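PDB 4GE1: biogenic amine-binding protein from Rhodnius prolixus, which binds small biogenic amines, probably including serotonin and norepinephrine, in the saliva of a blood-feeding insect, here holding tryptamine inside a lipocalin barrel. Local coordinates for residues G87-N93 with E105-S111. Residues are numbered along the deposited sequence; the frame is centred on the assembly and turned at random.
Sequences GKYTAKN and ERTLQVS. With TSS (2-(1H-indol-3-yl)ethanamine), chain E.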
loop_
_atom_site.group_PDB
_atom_site.type_symbol
_atom_site.label_atom_id
_atom_site.label_comp_id
_atom_site.label_asym_id
_atom_site.label_seq_id
_atom_site.Cartn_x
_atom_site.Cartn_y
_atom_site.Cartn_z
ATOM N N GLY A 87 -1.796 -8.212 11.782
ATOM C CA GLY A 87 -1.339 -7.471 10.622
ATOM C C GLY A 87 -1.724 -6.012 10.731
ATOM O O GLY A 87 -2.487 -5.494 9.911
ATOM N N LYS A 88 -1.186 -5.343 11.742
ATOM C CA LYS A 88 -1.547 -3.958 12.020
ATOM C C LYS A 88 -0.362 -3.190 12.575
ATOM O O LYS A 88 0.297 -3.637 13.517
ATOM C CB LYS A 88 -2.704 -3.912 13.014
ATOM C CG LYS A 88 -3.085 -2.515 13.468
ATOM C CD LYS A 88 -4.350 -2.563 14.317
ATOM C CE LYS A 88 -4.788 -1.170 14.743
ATOM N NZ LYS A 88 -5.150 -0.298 13.581
ATOM N N TYR A 89 -0.090 -2.031 11.993
ATOM C CA TYR A 89 1.062 -1.250 12.411
ATOM C C TYR A 89 0.923 0.209 12.029
ATOM O O TYR A 89 0.057 0.583 11.239
ATOM C CB TYR A 89 2.369 -1.835 11.839
ATOM C CG TYR A 89 2.487 -1.823 10.324
ATOM C CD1 TYR A 89 3.326 -0.917 9.678
ATOM C CD2 TYR A 89 1.781 -2.728 9.540
ATOM C CE1 TYR A 89 3.442 -0.898 8.287
ATOM C CE2 TYR A 89 1.892 -2.715 8.145
ATOM C CZ TYR A 89 2.726 -1.803 7.531
ATOM O OH TYR A 89 2.838 -1.791 6.159
ATOM N N THR A 90 1.779 1.031 12.618
ATOM C CA THR A 90 1.882 2.424 12.244
ATOM C C THR A 90 3.212 2.663 11.530
ATOM O O THR A 90 4.244 2.081 11.877
ATOM C CB THR A 90 1.791 3.332 13.475
ATOM O OG1 THR A 90 0.737 2.870 14.329
ATOM C CG2 THR A 90 1.504 4.764 13.052
ATOM N N ALA A 91 3.181 3.519 10.525
ATOM C CA ALA A 91 4.378 3.833 9.771
ATOM C C ALA A 91 4.482 5.335 9.592
ATOM O O ALA A 91 3.475 6.048 9.612
ATOM C CB ALA A 91 4.355 3.127 8.423
ATOM N N LYS A 92 5.708 5.819 9.477
ATOM C CA LYS A 92 5.949 7.170 9.009
ATOM C C LYS A 92 6.057 7.063 7.488
ATOM O O LYS A 92 6.867 6.289 6.960
ATOM C CB LYS A 92 7.242 7.725 9.611
ATOM C CG LYS A 92 7.616 9.130 9.139
ATOM C CD LYS A 92 6.435 10.083 9.274
ATOM C CE LYS A 92 6.883 11.480 9.666
ATOM N NZ LYS A 92 7.445 11.494 11.043
ATOM N N ASN A 93 5.214 7.798 6.777
ATOM C CA ASN A 93 5.274 7.769 5.323
ATOM C C ASN A 93 5.731 9.116 4.794
ATOM O O ASN A 93 5.199 10.164 5.170
ATOM C CB ASN A 93 3.942 7.325 4.712
ATOM C CG ASN A 93 3.974 7.302 3.180
ATOM O OD1 ASN A 93 3.690 8.303 2.534
ATOM N ND2 ASN A 93 4.312 6.156 2.607
ATOM N N GLU A 105 5.627 14.603 4.811
ATOM C CA GLU A 105 5.595 13.391 5.632
ATOM C C GLU A 105 4.298 13.300 6.460
ATOM O O GLU A 105 3.654 14.320 6.777
ATOM C CB GLU A 105 6.822 13.331 6.558
ATOM C CG GLU A 105 6.982 14.544 7.493
ATOM C CD GLU A 105 8.321 14.562 8.247
ATOM O OE1 GLU A 105 8.369 14.104 9.410
ATOM O OE2 GLU A 105 9.320 15.069 7.688
ATOM N N ARG A 106 3.920 12.078 6.814
ATOM C CA ARG A 106 2.694 11.849 7.560
ATOM C C ARG A 106 2.769 10.517 8.281
ATOM O O ARG A 106 3.633 9.676 7.994
ATOM C CB ARG A 106 1.526 11.800 6.592
ATOM C CG ARG A 106 1.666 10.664 5.613
ATOM C CD ARG A 106 0.842 10.871 4.366
ATOM N NE ARG A 106 1.363 10.055 3.271
ATOM C CZ ARG A 106 0.662 9.699 2.200
ATOM N NH1 ARG A 106 -0.603 10.083 2.083
ATOM N NH2 ARG A 106 1.222 8.955 1.252
ATOM N N THR A 107 1.844 10.324 9.212
ATOM C CA THR A 107 1.706 9.057 9.908
ATOM C C THR A 107 0.555 8.273 9.287
ATOM O O THR A 107 -0.523 8.824 9.056
ATOM C CB THR A 107 1.389 9.292 11.387
ATOM O OG1 THR A 107 2.335 10.220 11.928
ATOM C CG2 THR A 107 1.444 7.991 12.166
ATOM N N LEU A 108 0.785 6.994 9.014
ATOM C CA LEU A 108 -0.250 6.136 8.447
ATOM C C LEU A 108 -0.509 4.932 9.337
ATOM O O LEU A 108 0.420 4.204 9.704
ATOM C CB LEU A 108 0.146 5.657 7.048
ATOM C CG LEU A 108 0.261 6.725 5.961
ATOM C CD1 LEU A 108 0.714 6.138 4.633
ATOM C CD2 LEU A 108 -1.063 7.406 5.799
ATOM N N GLN A 109 -1.774 4.725 9.689
ATOM C CA GLN A 109 -2.167 3.511 10.396
ATOM C C GLN A 109 -2.560 2.454 9.370
ATOM O O GLN A 109 -3.492 2.654 8.584
ATOM C CB GLN A 109 -3.329 3.807 11.347
ATOM C CG GLN A 109 -3.077 5.012 12.248
ATOM C CD GLN A 109 -4.225 5.290 13.213
ATOM O OE1 GLN A 109 -5.282 4.656 13.148
ATOM N NE2 GLN A 109 -4.016 6.237 14.121
ATOM N N VAL A 110 -1.843 1.334 9.371
ATOM C CA VAL A 110 -2.064 0.295 8.377
ATOM C C VAL A 110 -2.753 -0.917 8.991
ATOM O O VAL A 110 -2.341 -1.411 10.047
ATOM C CB VAL A 110 -0.731 -0.157 7.728
ATOM C CG1 VAL A 110 -0.995 -1.098 6.562
ATOM C CG2 VAL A 110 0.098 1.049 7.270
ATOM N N SER A 111 -3.798 -1.408 8.335
ATOM C CA SER A 111 -4.503 -2.584 8.842
ATOM C C SER A 111 -4.747 -3.602 7.744
ATOM O O SER A 111 -5.579 -3.382 6.863
ATOM C CB SER A 111 -5.852 -2.183 9.462
ATOM O OG SER A 111 -5.735 -1.006 10.236
HETATM N N1 TSS E . 1.715 4.530 -0.477
HETATM C CA TSS E . 0.721 5.121 0.386
HETATM C CB TSS E . -0.576 4.388 0.533
HETATM C CG TSS E . -0.532 2.893 0.567
HETATM C CD1 TSS E . -0.993 2.030 -0.418
HETATM N NE1 TSS E . -0.795 0.756 -0.018
HETATM C CE2 TSS E . -0.193 0.754 1.223
HETATM C CD2 TSS E . -0.024 2.059 1.610
HETATM C CZ2 TSS E . 0.235 -0.307 2.067
HETATM C CH2 TSS E . 0.816 -0.025 3.300
HETATM C CZ3 TSS E . 0.987 1.304 3.694
HETATM C CE3 TSS E . 0.572 2.348 2.859
#
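The side-chain oxygen OD1 of N93 takes two N-H groups from R106, NH2 at 2.9 Å and NE at 3.0 Å. It lies in the plane of the guanidinium, at its edge, while both nitrogens come to it from one face of the amide, above the carbonyl plane. CG of R106 is wedged between its own backbone N and carbonyl carbon (chi1 62°), and the chain then runs extended beside N93. Asparagine suits this spot because its two ends serve different partners: OD1 steadies the arginine, and ND2 donates to D73 and S75 on strand 69-78. D73 in turn hydrogen-bonds the ligand, so N93 is a second-shell link between two pocket residues. CD1 of L108 rests 3.4 Å from CB of N93, and also sits above the rim of one face of the guanidinium.

Farther along, V110 sets CB over the face of the Y89 ring, 3.9 Å from its centroid, a CH-pi contact. The branched valine can do two jobs: CG1 meets the ring at CE2, and CG2 turns to the indole of tryptamine, 3.7 Å from CZ3. The Y89 hydroxyl is held by E58, while F82 stacks on the ring.

K92, on the other face of the sheet, bends so that NZ makes a salt bridge to OE1 of E105 (3.2 Å), whose OE2 bonds to Y195; long, flexible charged chains fit this more exposed side. Six backbone hydrogen bonds unite the strands in the pairs Y89–V110, A91–L108 and N93–R106, the last including N93 N to R106 O at 2.7 Å. This is an antiparallel beta hairpin in the wall of a lipocalin barrel, with Y89, R106 and V110 lining the amine-binding pocket.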